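Local coordinates for luciferase-like monooxygenase (Streptomyces bottropensis, PDB 7BIP), which probably acts as a luciferase-like monooxygenase in the biosynthesis of the aromatic polyketide rishirilide, bringing in oxygen from O2, at residues P170-K178 and H191-N200; P302-D310 and L341-Y350. One frame throughout, in Å; residues are numbered along the deposited sequence.

Contact 1 (P170-K178 and H191-N200)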
loop_
_atom_site.group_PDB
_atom_site.type_symbol
_atom_site.label_atom_id
_atom_site.label_comp_id
_atom_site.label_asym_id
_atom_site.label_seq_id
_atom_site.Cartn_x
_atom_site.Cartn_y
_atom_site.Cartn_z
ATOM N N PRO A 170 2.945 -16.052 3.860
ATOM C CA PRO A 170 2.435 -16.274 2.504
ATOM C C PRO A 170 3.411 -17.082 1.658
ATOM O O PRO A 170 4.630 -17.038 1.856
ATOM C CB PRO A 170 2.270 -14.856 1.958
ATOM C CG PRO A 170 2.047 -14.024 3.161
ATOM C CD PRO A 170 2.950 -14.617 4.204
ATOM N N ARG A 171 2.852 -17.837 0.712
ATOM C CA ARG A 171 3.662 -18.542 -0.276
ATOM C C ARG A 171 4.637 -17.573 -0.930
ATOM O O ARG A 171 4.275 -16.446 -1.264
ATOM C CB ARG A 171 2.761 -19.168 -1.344
ATOM C CG ARG A 171 3.481 -20.158 -2.269
ATOM C CD ARG A 171 2.569 -20.613 -3.410
ATOM N NE ARG A 171 1.336 -21.219 -2.919
ATOM C CZ ARG A 171 1.207 -22.503 -2.607
ATOM N NH1 ARG A 171 2.245 -23.321 -2.732
ATOM N NH2 ARG A 171 0.041 -22.967 -2.168
ATOM N N ILE A 172 5.882 -18.017 -1.110
ATOM C CA ILE A 172 6.910 -17.227 -1.781
ATOM C C ILE A 172 7.158 -17.841 -3.154
ATOM O O ILE A 172 7.433 -19.040 -3.261
ATOM C CB ILE A 172 8.215 -17.182 -0.961
ATOM C CG1 ILE A 172 8.023 -16.397 0.342
ATOM C CG2 ILE A 172 9.357 -16.546 -1.774
ATOM C CD1 ILE A 172 9.253 -16.465 1.266
ATOM N N LEU A 173 7.052 -17.026 -4.202
ATOM C CA LEU A 173 7.401 -17.454 -5.550
ATOM C C LEU A 173 8.495 -16.551 -6.095
ATOM O O LEU A 173 8.500 -15.345 -5.836
ATOM C CB LEU A 173 6.183 -17.426 -6.484
ATOM C CG LEU A 173 5.006 -18.230 -5.943
ATOM C CD1 LEU A 173 4.007 -17.276 -5.312
ATOM C CD2 LEU A 173 4.366 -19.060 -7.050
ATOM N N VAL A 174 9.419 -17.131 -6.853
ATOM C CA VAL A 174 10.548 -16.397 -7.413
ATOM C C VAL A 174 10.387 -16.371 -8.924
ATOM O O VAL A 174 10.276 -17.424 -9.563
ATOM C CB VAL A 174 11.889 -17.025 -7.003
ATOM C CG1 VAL A 174 13.025 -16.397 -7.788
ATOM C CG2 VAL A 174 12.094 -16.838 -5.504
ATOM N N ALA A 175 10.364 -15.171 -9.491
ATOM C CA ALA A 175 10.168 -15.031 -10.926
ATOM C C ALA A 175 11.480 -15.284 -11.644
ATOM O O ALA A 175 12.523 -14.744 -11.263
ATOM C CB ALA A 175 9.637 -13.641 -11.271
ATOM N N THR A 176 11.440 -16.121 -12.674
ATOM C CA THR A 176 12.609 -16.291 -13.522
ATOM C C THR A 176 12.168 -16.315 -14.979
ATOM O O THR A 176 11.350 -17.150 -15.383
ATOM C CB THR A 176 13.417 -17.543 -13.139
ATOM O OG1 THR A 176 14.604 -17.612 -13.943
ATOM C CG2 THR A 176 12.611 -18.833 -13.271
ATOM N N ALA A 177 12.644 -15.319 -15.728
ATOM C CA ALA A 177 12.699 -15.351 -17.180
ATOM C C ALA A 177 14.109 -15.584 -17.683
ATOM O O ALA A 177 14.315 -15.698 -18.895
ATOM C CB ALA A 177 12.184 -14.031 -17.764
ATOM N N LYS A 178 15.070 -15.674 -16.768
ATOM C CA LYS A 178 16.471 -15.376 -17.030
ATOM C C LYS A 178 17.274 -16.632 -17.321
ATOM O O LYS A 178 17.822 -16.808 -18.412
ATOM C CB LYS A 178 17.093 -14.695 -15.786
ATOM C CG LYS A 178 16.309 -13.549 -15.170
ATOM C CD LYS A 178 15.612 -13.971 -13.884
ATOM C CE LYS A 178 14.677 -12.866 -13.463
ATOM N NZ LYS A 178 14.182 -12.237 -14.708
ATOM N N HIS A 191 10.804 -22.560 -2.571
ATOM C CA HIS A 191 9.970 -21.505 -3.131
ATOM C C HIS A 191 9.232 -21.994 -4.371
ATOM O O HIS A 191 9.632 -22.956 -5.035
ATOM C CB HIS A 191 10.808 -20.277 -3.497
ATOM C CG HIS A 191 11.511 -19.652 -2.335
ATOM N ND1 HIS A 191 11.027 -19.721 -1.046
ATOM C CD2 HIS A 191 12.656 -18.930 -2.271
ATOM C CE1 HIS A 191 11.845 -19.069 -0.237
ATOM N NE2 HIS A 191 12.837 -18.575 -0.957
ATOM N N GLY A 192 8.145 -21.302 -4.689
ATOM C CA GLY A 192 7.511 -21.452 -5.979
ATOM C C GLY A 192 8.288 -20.715 -7.050
ATOM O O GLY A 192 9.306 -20.075 -6.800
ATOM N N VAL A 193 7.791 -20.798 -8.279
ATOM C CA VAL A 193 8.489 -20.205 -9.412
ATOM C C VAL A 193 7.479 -19.548 -10.352
ATOM O O VAL A 193 6.331 -19.986 -10.475
ATOM C CB VAL A 193 9.371 -21.272 -10.122
ATOM C CG1 VAL A 193 8.534 -22.260 -10.939
ATOM C CG2 VAL A 193 10.444 -20.623 -10.960
ATOM N N MET A 194 7.899 -18.450 -10.980
ATOM C CA MET A 194 7.102 -17.777 -12.001
ATOM C C MET A 194 7.909 -17.768 -13.291
ATOM O O MET A 194 9.025 -17.246 -13.319
ATOM C CB MET A 194 6.721 -16.357 -11.564
ATOM C CG MET A 194 6.356 -16.258 -10.079
ATOM S SD MET A 194 5.910 -14.584 -9.573
ATOM C CE MET A 194 4.140 -14.690 -9.780
ATOM N N LEU A 195 7.359 -18.370 -14.343
ATOM C CA LEU A 195 8.042 -18.503 -15.620
ATOM C C LEU A 195 7.382 -17.609 -16.663
ATOM O O LEU A 195 6.271 -17.106 -16.472
ATOM C CB LEU A 195 8.043 -19.966 -16.089
ATOM C CG LEU A 195 8.571 -21.012 -15.100
ATOM C CD1 LEU A 195 8.724 -22.369 -15.786
ATOM C CD2 LEU A 195 9.894 -20.573 -14.512
ATOM N N VAL A 196 8.079 -17.429 -17.784
ATOM C CA VAL A 196 7.647 -16.475 -18.809
ATOM C C VAL A 196 7.554 -17.177 -20.158
ATOM O O VAL A 196 8.467 -17.071 -20.993
ATOM C CB VAL A 196 8.588 -15.261 -18.863
ATOM C CG1 VAL A 196 8.038 -14.196 -19.811
ATOM C CG2 VAL A 196 8.756 -14.683 -17.458
ATOM N N PRO A 197 6.466 -17.904 -20.416
ATOM C CA PRO A 197 6.383 -18.677 -21.665
ATOM C C PRO A 197 6.235 -17.811 -22.895
ATOM O O PRO A 197 6.537 -18.278 -24.000
ATOM C CB PRO A 197 5.136 -19.545 -21.454
ATOM C CG PRO A 197 4.308 -18.754 -20.492
ATOM C CD PRO A 197 5.302 -18.135 -19.549
ATOM N N SER A 198 5.785 -16.570 -22.743
ATOM C CA SER A 198 5.502 -15.733 -23.899
ATOM C C SER A 198 6.762 -15.236 -24.594
ATOM O O SER A 198 6.667 -14.722 -25.714
ATOM C CB SER A 198 4.629 -14.552 -23.477
ATOM O OG SER A 198 5.330 -13.687 -22.605
ATOM N N ILE A 199 7.933 -15.391 -23.978
ATOM C CA ILE A 199 9.184 -14.969 -24.601
ATOM C C ILE A 199 10.101 -16.168 -24.804
ATOM O O ILE A 199 10.995 -16.139 -25.655
ATOM C CB ILE A 199 9.884 -13.883 -23.763
ATOM C CG1 ILE A 199 10.418 -14.475 -22.459
ATOM C CG2 ILE A 199 8.932 -12.730 -23.484
ATOM C CD1 ILE A 199 11.456 -13.621 -21.773
ATOM N N ASN A 200 9.891 -17.217 -24.041
ATOM C CA ASN A 200 10.822 -18.331 -24.124
ATOM C C ASN A 200 10.262 -19.452 -24.991
ATOM O O ASN A 200 9.044 -19.632 -25.074
ATOM C CB ASN A 200 11.138 -18.875 -22.727
ATOM C CG ASN A 200 11.983 -17.919 -21.904
ATOM O OD1 ASN A 200 11.754 -17.737 -20.707
ATOM N ND2 ASN A 200 12.970 -17.303 -22.547
HETATM O O HOH W 1 10.778 -18.488 -17.832
#
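Ile172 hands its carbonyl to Gly192 and so opens a parallel ladder between strands 171-175 and 192-195, with Ile172 O 2.8 Å from Gly192 N. Two more backbone bonds follow, Val174 N to Gly192 O and Met194 N to Val174 O. The fourth is the shortest, with Thr176 N 2.7 Å from Met194 O. Past this rung the chains part, and a water bridges the gap, donating to Thr176 O at 2.8 Å and accepting from Val196 N.

The pair belongs to a right-handed beta-alpha-beta unit of the TIM barrel, linked through helix 180-188; the two sheet faces meet different surroundings. Leu173 and Met194 point to the face where both touch His229 of strand 228-236. Leu173 CB meets Met194 CG at 3.8 Å, while its CG and CD2 lean over the bare CA of Gly192. The Met194 side chain lies about 4 Å from that of Lys41, a residue seen at a calcium site, although no calcium is bound to this chain here.

On the other side, beneath helix 126-142, the methyl CG2 of Ile172 makes a CH-pi contact over the face of the His191 ring, 3.7 Å from its centroid and 13° off the normal. CG2 stands opposite the Ile172 backbone N, and the two side chains run alongside each other. Val174 CG2 approaches the same ring obliquely near CD2.

Thr176 divides its two branches. With OG1 trans to the backbone N (chi1 -176°), the hydroxyl bonds to Ser182 OG and Thr179 O, and CG2 packs against both Val193 CG2 and Leu195 CD2, tightly at 3.5 Å from the latter.

Contact 2 (P302-D310 and L341-Y350)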
loop_
_atom_site.group_PDB
_atom_site.type_symbol
_atom_site.label_atom_id
_atom_site.label_comp_id
_atom_site.label_asym_id
_atom_site.label_seq_id
_atom_site.Cartn_x
_atom_site.Cartn_y
_atom_site.Cartn_z
ATOM N N PRO A 302 -13.456 -18.729 -27.243
ATOM C CA PRO A 302 -13.304 -19.741 -26.179
ATOM C C PRO A 302 -12.866 -21.102 -26.703
ATOM O O PRO A 302 -12.140 -21.830 -26.007
ATOM C CB PRO A 302 -14.706 -19.798 -25.553
ATOM C CG PRO A 302 -15.264 -18.419 -25.784
ATOM C CD PRO A 302 -14.717 -17.970 -27.120
ATOM N N ASP A 303 -13.281 -21.466 -27.920
ATOM C CA ASP A 303 -12.903 -22.757 -28.477
ATOM C C ASP A 303 -11.428 -22.784 -28.863
ATOM O O ASP A 303 -10.725 -23.757 -28.567
ATOM C CB ASP A 303 -13.796 -23.071 -29.673
ATOM C CG ASP A 303 -15.264 -23.138 -29.291
ATOM O OD1 ASP A 303 -15.632 -24.019 -28.478
ATOM O OD2 ASP A 303 -16.045 -22.304 -29.785
ATOM N N GLU A 304 -10.940 -21.719 -29.509
ATOM C CA GLU A 304 -9.514 -21.612 -29.807
ATOM C C GLU A 304 -8.687 -21.678 -28.533
ATOM O O GLU A 304 -7.682 -22.393 -28.455
ATOM C CB GLU A 304 -9.217 -20.295 -30.535
ATOM C CG GLU A 304 -9.749 -20.194 -31.960
ATOM C CD GLU A 304 -9.539 -18.799 -32.519
ATOM O OE1 GLU A 304 -8.372 -18.410 -32.728
ATOM O OE2 GLU A 304 -10.536 -18.090 -32.732
ATOM N N VAL A 305 -9.101 -20.930 -27.519
ATOM C CA VAL A 305 -8.306 -20.841 -26.304
ATOM C C VAL A 305 -8.400 -22.146 -25.517
ATOM O O VAL A 305 -7.447 -22.533 -24.843
ATOM C CB VAL A 305 -8.749 -19.609 -25.495
ATOM C CG1 VAL A 305 -8.135 -19.613 -24.089
ATOM C CG2 VAL A 305 -8.347 -18.333 -26.248
ATOM N N ARG A 306 -9.523 -22.868 -25.626
ATOM C CA ARG A 306 -9.616 -24.183 -24.995
ATOM C C ARG A 306 -8.569 -25.129 -25.571
ATOM O O ARG A 306 -7.860 -25.821 -24.831
ATOM C CB ARG A 306 -11.022 -24.765 -25.187
ATOM C CG ARG A 306 -11.128 -26.260 -24.892
ATOM C CD ARG A 306 -11.160 -26.537 -23.397
ATOM N NE ARG A 306 -10.991 -27.960 -23.105
ATOM C CZ ARG A 306 -11.986 -28.839 -23.048
ATOM N NH1 ARG A 306 -13.237 -28.449 -23.258
ATOM N NH2 ARG A 306 -11.729 -30.112 -22.779
ATOM N N ALA A 307 -8.458 -25.168 -26.903
ATOM C CA ALA A 307 -7.461 -26.030 -27.526
ATOM C C ALA A 307 -6.055 -25.594 -27.143
ATOM O O ALA A 307 -5.171 -26.434 -26.934
ATOM C CB ALA A 307 -7.630 -26.023 -29.047
ATOM N N ALA A 308 -5.834 -24.282 -27.035
ATOM C CA ALA A 308 -4.519 -23.777 -26.658
ATOM C C ALA A 308 -4.161 -24.182 -25.235
ATOM O O ALA A 308 -3.030 -24.608 -24.977
ATOM C CB ALA A 308 -4.482 -22.254 -26.807
ATOM N N ILE A 309 -5.106 -24.050 -24.296
ATOM C CA ILE A 309 -4.824 -24.425 -22.910
ATOM C C ILE A 309 -4.525 -25.918 -22.804
ATOM O O ILE A 309 -3.602 -26.329 -22.088
ATOM C CB ILE A 309 -5.992 -24.014 -21.992
ATOM C CG1 ILE A 309 -6.036 -22.486 -21.843
ATOM C CG2 ILE A 309 -5.856 -24.678 -20.620
ATOM C CD1 ILE A 309 -7.343 -21.988 -21.253
ATOM N N ASP A 310 -5.304 -26.754 -23.504
ATOM C CA ASP A 310 -5.040 -28.192 -23.474
ATOM C C ASP A 310 -3.641 -28.517 -23.991
ATOM O O ASP A 310 -2.980 -29.427 -23.475
ATOM C CB ASP A 310 -6.105 -28.944 -24.276
ATOM C CG ASP A 310 -7.482 -28.874 -23.625
ATOM O OD1 ASP A 310 -7.577 -28.435 -22.459
ATOM O OD2 ASP A 310 -8.472 -29.258 -24.277
ATOM N N LEU A 341 -16.563 -14.618 -20.800
ATOM C CA LEU A 341 -16.522 -15.758 -21.711
ATOM C C LEU A 341 -15.642 -16.869 -21.154
ATOM O O LEU A 341 -15.978 -18.053 -21.266
ATOM C CB LEU A 341 -16.026 -15.313 -23.089
ATOM C CG LEU A 341 -17.014 -14.512 -23.941
ATOM C CD1 LEU A 341 -16.313 -13.964 -25.198
ATOM C CD2 LEU A 341 -18.237 -15.344 -24.323
ATOM N N PHE A 342 -14.511 -16.504 -20.545
ATOM C CA PHE A 342 -13.650 -17.512 -19.950
ATOM C C PHE A 342 -14.369 -18.230 -18.821
ATOM O O PHE A 342 -14.290 -19.454 -18.704
ATOM C CB PHE A 342 -12.355 -16.873 -19.440
ATOM C CG PHE A 342 -11.240 -17.854 -19.226
ATOM C CD1 PHE A 342 -10.234 -17.999 -20.171
ATOM C CD2 PHE A 342 -11.198 -18.648 -18.086
ATOM C CE1 PHE A 342 -9.209 -18.912 -19.980
ATOM C CE2 PHE A 342 -10.165 -19.558 -17.898
ATOM C CZ PHE A 342 -9.183 -19.691 -18.848
ATOM N N ALA A 343 -15.086 -17.479 -17.987
ATOM C CA ALA A 343 -15.767 -18.084 -16.848
ATOM C C ALA A 343 -16.876 -19.029 -17.296
ATOM O O ALA A 343 -17.065 -20.100 -16.706
ATOM C CB ALA A 343 -16.324 -16.990 -15.939
ATOM N N GLU A 344 -17.621 -18.656 -18.335
ATOM C CA GLU A 344 -18.745 -19.485 -18.764
ATOM C C GLU A 344 -18.288 -20.726 -19.519
ATOM O O GLU A 344 -18.855 -21.815 -19.339
ATOM C CB GLU A 344 -19.693 -18.663 -19.636
ATOM C CG GLU A 344 -21.008 -19.377 -19.934
ATOM C CD GLU A 344 -21.888 -18.623 -20.916
ATOM O OE1 GLU A 344 -21.361 -17.759 -21.652
ATOM O OE2 GLU A 344 -23.109 -18.897 -20.954
ATOM N N HIS A 345 -17.271 -20.589 -20.370
ATOM C CA HIS A 345 -16.944 -21.638 -21.323
ATOM C C HIS A 345 -15.724 -22.463 -20.949
ATOM O O HIS A 345 -15.582 -23.584 -21.452
ATOM C CB HIS A 345 -16.731 -21.031 -22.715
ATOM C CG HIS A 345 -17.973 -20.443 -23.301
ATOM N ND1 HIS A 345 -18.218 -19.086 -23.324
ATOM C CD2 HIS A 345 -19.053 -21.030 -23.868
ATOM C CE1 HIS A 345 -19.391 -18.863 -23.890
ATOM N NE2 HIS A 345 -19.919 -20.025 -24.225
ATOM N N LEU A 346 -14.846 -21.958 -20.088
ATOM C CA LEU A 346 -13.575 -22.628 -19.841
ATOM C C LEU A 346 -13.382 -23.008 -18.383
ATOM O O LEU A 346 -12.996 -24.148 -18.090
ATOM C CB LEU A 346 -12.422 -21.727 -20.307
ATOM C CG LEU A 346 -12.431 -21.579 -21.834
ATOM C CD1 LEU A 346 -11.499 -20.495 -22.308
ATOM C CD2 LEU A 346 -12.057 -22.904 -22.447
ATOM N N LEU A 347 -13.637 -22.082 -17.463
ATOM C CA LEU A 347 -13.481 -22.371 -16.041
ATOM C C LEU A 347 -14.150 -23.667 -15.587
ATOM O O LEU A 347 -13.514 -24.412 -14.823
ATOM C CB LEU A 347 -14.010 -21.191 -15.216
ATOM C CG LEU A 347 -13.012 -20.125 -14.777
ATOM C CD1 LEU A 347 -13.690 -19.197 -13.762
ATOM C CD2 LEU A 347 -11.753 -20.756 -14.190
ATOM N N PRO A 348 -15.389 -23.995 -15.980
ATOM C CA PRO A 348 -15.997 -25.236 -15.465
ATOM C C PRO A 348 -15.237 -26.497 -15.833
ATOM O O PRO A 348 -15.244 -27.458 -15.052
ATOM C CB PRO A 348 -17.397 -25.228 -16.097
ATOM C CG PRO A 348 -17.688 -23.796 -16.328
ATOM C CD PRO A 348 -16.368 -23.210 -16.752
ATOM N N HIS A 349 -14.581 -26.532 -16.994
ATOM C CA HIS A 349 -13.936 -27.753 -17.454
ATOM C C HIS A 349 -12.584 -28.013 -16.795
ATOM O O HIS A 349 -12.074 -29.134 -16.895
ATOM C CB HIS A 349 -13.784 -27.719 -18.978
ATOM C CG HIS A 349 -15.047 -27.362 -19.703
ATOM N ND1 HIS A 349 -15.712 -26.169 -19.507
ATOM C CD2 HIS A 349 -15.777 -28.051 -20.613
ATOM C CE1 HIS A 349 -16.791 -26.136 -20.269
ATOM N NE2 HIS A 349 -16.852 -27.265 -20.951
ATOM N N TYR A 350 -11.994 -27.028 -16.125
ATOM C CA TYR A 350 -10.748 -27.237 -15.400
ATOM C C TYR A 350 -10.939 -27.252 -13.887
ATOM O O TYR A 350 -9.973 -27.503 -13.157
ATOM C CB TYR A 350 -9.715 -26.170 -15.799
ATOM C CG TYR A 350 -9.387 -26.197 -17.285
ATOM C CD1 TYR A 350 -8.465 -27.103 -17.801
ATOM C CD2 TYR A 350 -10.019 -25.337 -18.168
ATOM C CE1 TYR A 350 -8.179 -27.142 -19.162
ATOM C CE2 TYR A 350 -9.740 -25.364 -19.528
ATOM C CZ TYR A 350 -8.820 -26.267 -20.019
ATOM O OH TYR A 350 -8.547 -26.284 -21.373
#
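Arg306 reaches along the segment 341-350 and touches three of its residues in turn. Its CB lies 3.5 Å from Leu346 CD2, the methyl that also rests near Pro302 O. A bend at chi2 (77°) then brings CD up to the phenol oxygen, 3.3 Å from Tyr350 OH and still close to Leu346 CD2. NE forms a salt bridge one helical turn along, 3.1 Å from Asp310 OD2, although as a hydrogen bond this is weak. At the tip, Arg306 NH1 comes to 3.7 Å from His349 CD2. His349 CB lies over one face of the guanidinium.

Asp310 thus has one partner in its own helix and one across the contact: OD2 pairs with Arg306, while OD1 accepts a short 2.6 Å bond from Tyr350 OH, which sits 41° out of the carboxylate plane. The nearby positive group and the phenol donor would probably both favour an ionised Asp310. The phenol is also braced by Ile309, whose CG2 is 3.4 Å from Tyr350 CZ.

Ile309 CD1 continues inward to the CE1-CZ end of Phe342. Val305 CG1 meets Leu346 CD1, and at the helix start Pro302 CB abuts His345 CB at 3.7 Å.

The axes of the helical segments 302-310 and 341-345 cross at -71°, with the chain turning at Leu346 into the weakly bonded helix 347-350. Underneath, Val305, Leu341, Phe342 and Leu346 touch Leu236 of strand 228-236, and the Phe342 and Tyr350 rings meet Phe3 of strand 2-6, joining the C-terminal helices to the outer side of the barrel.

The centre of contact 1 lies about 8 Å from the chain centre, in the core, whereas that of contact 2 is about 21 Å from it and the contact is only partly buried. The first holds neighbouring barrel strands together in a local beta-alpha-beta unit; the second joins segments separated by 30 residues. Their chemistry follows their place: backbone bonding with largely apolar side chains on both faces in 170-178/191-200, side-chain packing edged by a tyrosine-aspartate-arginine cluster in 302-310/341-350. They do not touch, their nearest atoms being about 10 Å apart. Strand 228-236 is common ground, since it meets Leu173 and Met194 through His229 and the helices of contact 2 through Leu236.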